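Local atomic coordinates of putative NADPH-dependent oxidoreductase (Desulfitobacterium hafniense DCB-2, PDB entry 3DB2), a protein that probably catalyses an NADPH-dependent oxidation or reduction, pairing a Rossmann-fold nucleotide-binding domain with a GFO/IDH/MocA-type C-terminal domain. Residues Val334-Lys339 with Val347-Ile352. Sequence-based numbering, arbitrary orientation.
Sequences VLAAVK and VEIAEI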
ATOM      1  N   VAL C 334      17.274  -1.335  -2.245  1.00 12.73           N
ATOM      2  CA  VAL C 334      17.323  -2.016  -0.961  1.00 13.58           C
ATOM      3  C   VAL C 334      18.310  -1.286  -0.051  1.00 13.48           C
ATOM      4  O   VAL C 334      17.986  -1.061   1.118  1.00 15.53           O
ATOM      5  CB  VAL C 334      17.679  -3.509  -1.110  1.00 15.92           C
ATOM      6  CG1 VAL C 334      17.823  -4.167   0.267  1.00 20.76           C
ATOM      7  CG2 VAL C 334      16.621  -4.272  -1.903  1.00 15.55           C
ATOM      8  N   LEU C 335      19.478  -0.906  -0.568  1.00 16.89           N
ATOM      9  CA  LEU C 335      20.470  -0.280   0.316  1.00 17.98           C
ATOM     10  C   LEU C 335      19.980   1.108   0.758  1.00 15.83           C
ATOM     11  O   LEU C 335      20.209   1.520   1.897  1.00 17.12           O
ATOM     12  CB  LEU C 335      21.830  -0.228  -0.361  1.00 19.97           C
ATOM     13  CG  LEU C 335      22.443  -1.568  -0.784  1.00 26.39           C
ATOM     14  CD1 LEU C 335      23.708  -1.350  -1.610  1.00 21.75           C
ATOM     15  CD2 LEU C 335      22.740  -2.463   0.419  1.00 22.54           C
ATOM     16  N   ALA C 336      19.287   1.785  -0.145  1.00 17.15           N
ATOM     17  CA  ALA C 336      18.803   3.140   0.203  1.00 15.93           C
ATOM     18  C   ALA C 336      17.753   3.046   1.287  1.00 17.54           C
ATOM     19  O   ALA C 336      17.695   3.912   2.181  1.00 16.11           O
ATOM     20  CB  ALA C 336      18.292   3.805  -1.055  1.00 19.34           C
ATOM     21  N   ALA C 337      16.915   2.004   1.187  1.00 15.54           N
ATOM     22  CA  ALA C 337      15.872   1.753   2.184  1.00 16.92           C
ATOM     23  C   ALA C 337      16.438   1.416   3.548  1.00 17.94           C
ATOM     24  O   ALA C 337      15.952   1.895   4.570  1.00 18.46           O
ATOM     25  CB  ALA C 337      14.938   0.639   1.714  1.00 21.50           C
ATOM     26  N   VAL C 338      17.475   0.588   3.611  1.00 15.03           N
ATOM     27  CA  VAL C 338      18.148   0.368   4.909  1.00 14.18           C
ATOM     28  C   VAL C 338      18.803   1.628   5.447  1.00 14.26           C
ATOM     29  O   VAL C 338      18.721   1.935   6.652  1.00 18.85           O
ATOM     30  CB  VAL C 338      19.147  -0.786   4.743  1.00 19.34           C
ATOM     31  CG1 VAL C 338      19.938  -1.052   6.012  1.00 31.60           C
ATOM     32  CG2 VAL C 338      18.372  -2.039   4.333  1.00 18.46           C
ATOM     33  N   LYS C 339      19.425   2.413   4.567  1.00 14.76           N
ATOM     34  CA  LYS C 339      20.064   3.663   4.939  1.00 13.34           C
ATOM     35  C   LYS C 339      18.975   4.603   5.497  1.00 19.21           C
ATOM     36  O   LYS C 339      19.256   5.319   6.462  1.00 18.71           O
ATOM     37  CB  LYS C 339      20.754   4.376   3.795  1.00 18.06           C
ATOM     38  CG  LYS C 339      21.590   5.556   4.261  1.00 20.67           C
ATOM     39  CD  LYS C 339      22.374   6.231   3.150  1.00 23.16           C
ATOM     40  CE  LYS C 339      23.607   5.460   2.722  1.00 32.27           C
ATOM     41  NZ  LYS C 339      24.603   5.280   3.812  1.00 48.43           N
ATOM     42  N   VAL C 347      16.311   8.984   1.088  1.00 15.16           N
ATOM     43  CA  VAL C 347      17.652   8.734   0.570  1.00 13.03           C
ATOM     44  C   VAL C 347      17.590   8.681  -0.941  1.00 17.35           C
ATOM     45  O   VAL C 347      16.751   7.924  -1.473  1.00 18.85           O
ATOM     46  CB  VAL C 347      18.214   7.402   1.087  1.00 11.04           C
ATOM     47  CG1 VAL C 347      19.551   7.117   0.393  1.00 17.26           C
ATOM     48  CG2 VAL C 347      18.360   7.452   2.598  1.00 16.48           C
ATOM     49  N   GLU C 348      18.428   9.482  -1.579  1.00 14.19           N
ATOM     50  CA  GLU C 348      18.524   9.533  -3.038  1.00 18.51           C
ATOM     51  C   GLU C 348      19.245   8.251  -3.484  1.00 17.92           C
ATOM     52  O   GLU C 348      20.209   7.805  -2.888  1.00 16.98           O
ATOM     53  CB  GLU C 348      19.276  10.748  -3.551  1.00 14.22           C
ATOM     54  CG  GLU C 348      18.752  12.102  -3.099  1.00 22.19           C
ATOM     55  CD  GLU C 348      17.333  12.340  -3.590  1.00 20.86           C
ATOM     56  OE1 GLU C 348      17.134  12.360  -4.822  1.00 22.24           O
ATOM     57  OE2 GLU C 348      16.468  12.485  -2.709  1.00 26.99           O
ATOM     58  N   ILE C 349      18.784   7.646  -4.571  1.00 20.28           N
ATOM     59  CA  ILE C 349      19.506   6.488  -5.092  1.00 18.29           C
ATOM     60  C   ILE C 349      20.896   6.900  -5.551  1.00 18.32           C
ATOM     61  O   ILE C 349      21.852   6.135  -5.525  1.00 18.69           O
ATOM     62  CB  ILE C 349      18.713   5.860  -6.247  1.00 24.38           C
ATOM     63  CG1 ILE C 349      17.285   5.431  -5.886  1.00 20.66           C
ATOM     64  CG2 ILE C 349      19.484   4.686  -6.823  1.00 31.87           C
ATOM     65  CD1 ILE C 349      17.247   4.305  -4.865  1.00 24.92           C
ATOM     66  N   ALA C 350      21.071   8.156  -5.973  1.00 20.41           N
ATOM     67  CA  ALA C 350      22.407   8.572  -6.408  1.00 21.64           C
ATOM     68  C   ALA C 350      23.432   8.506  -5.285  1.00 20.64           C
ATOM     69  O   ALA C 350      24.623   8.265  -5.517  1.00 27.42           O
ATOM     70  CB  ALA C 350      22.330   9.990  -6.967  1.00 22.71           C
ATOM     71  N   GLU C 351      22.977   8.691  -4.064  1.00 18.38           N
ATOM     72  CA  GLU C 351      23.787   8.683  -2.856  1.00 20.61           C
ATOM     73  C   GLU C 351      24.449   7.324  -2.656  1.00 22.18           C
ATOM     74  O   GLU C 351      25.493   7.109  -2.035  1.00 24.29           O
ATOM     75  CB  GLU C 351      22.965   8.963  -1.622  1.00 24.53           C
ATOM     76  CG  GLU C 351      22.543  10.383  -1.342  1.00 26.49           C
ATOM     77  CD  GLU C 351      21.829  10.395   0.014  1.00 33.61           C
ATOM     78  OE1 GLU C 351      22.523   9.854   0.898  1.00 32.49           O
ATOM     79  OE2 GLU C 351      20.672  10.885   0.117  1.00 23.27           O
ATOM     80  N   ILE C 352      23.784   6.310  -3.189  1.00 24.91           N
ATOM     81  CA  ILE C 352      24.215   4.924  -3.024  1.00 26.03           C
ATOM     82  C   ILE C 352      25.138   4.624  -4.207  1.00 27.18           C
ATOM     83  O   ILE C 352      26.252   4.159  -4.045  1.00 25.16           O
ATOM     84  CB  ILE C 352      23.056   3.922  -3.020  1.00 24.34           C
ATOM     85  CG1 ILE C 352      22.074   4.069  -1.866  1.00 19.21           C
ATOM     86  CG2 ILE C 352      23.576   2.480  -3.074  1.00 26.33           C
ATOM     87  CD1 ILE C 352      22.705   3.789  -0.508  1.00 22.58           C
TER
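Ala-336 meets three branched side chains at once: its CB lies 3.8 Å from Val-347 CG1, while Ile-352 CG1 and Ile-349 CD1 approach the same methyl from other directions. Its small size is consistent with the strand's close approach, the CA atoms of Ala-336 and Val-347 being 5.7 Å apart. Val-347 sets both methyls against the helix: CG1, trans to the backbone N (chi1 174°), reaches the alanine methyl and Lys-339 CD, and CG2 rests 3.6 Å from Ala-336 O and beside Lys-339 CB and CG. The lysine stem crosses Val-347 at about a right angle, then bends at chi3 and chi4 and runs past Ile-352 in the opposite direction, bringing CE to 3.7 Å from Ile-352 CD1. Ile-352 CG1 packs on Ala-336 CB at 3.9 Å, whereas CG2 touches Leu-335 CD1 at 4.1 Å, these two side chains crossing nearly perpendicularly. Shortening Ile-352 to an alanine is likely to open a gap between helices 324-343 and 349-353, over Ala-336 and Leu-335, and leave Lys-339 CE without its CD1 partner. Glu-351 OE2 accepts a hydrogen bond from Glu-348 N at 3.1 Å, from above the carboxylate plane, and OE1 forms a salt bridge with Arg-345. Backbone hydrogen bonds from Val-347 to Val-200 and Ile-349 to Ala-198 place strand 347-348 at the edge of the mixed sheet, probably that of the GFO/IDH/MocA-type domain; Ala-336 and Ala-337 pack on Val-200. With no hydrogen bond across the contact, and Lys-339 NZ only weakly paired with Glu-343, cohesion rests mainly on apolar contact, including the lysine's methylenes.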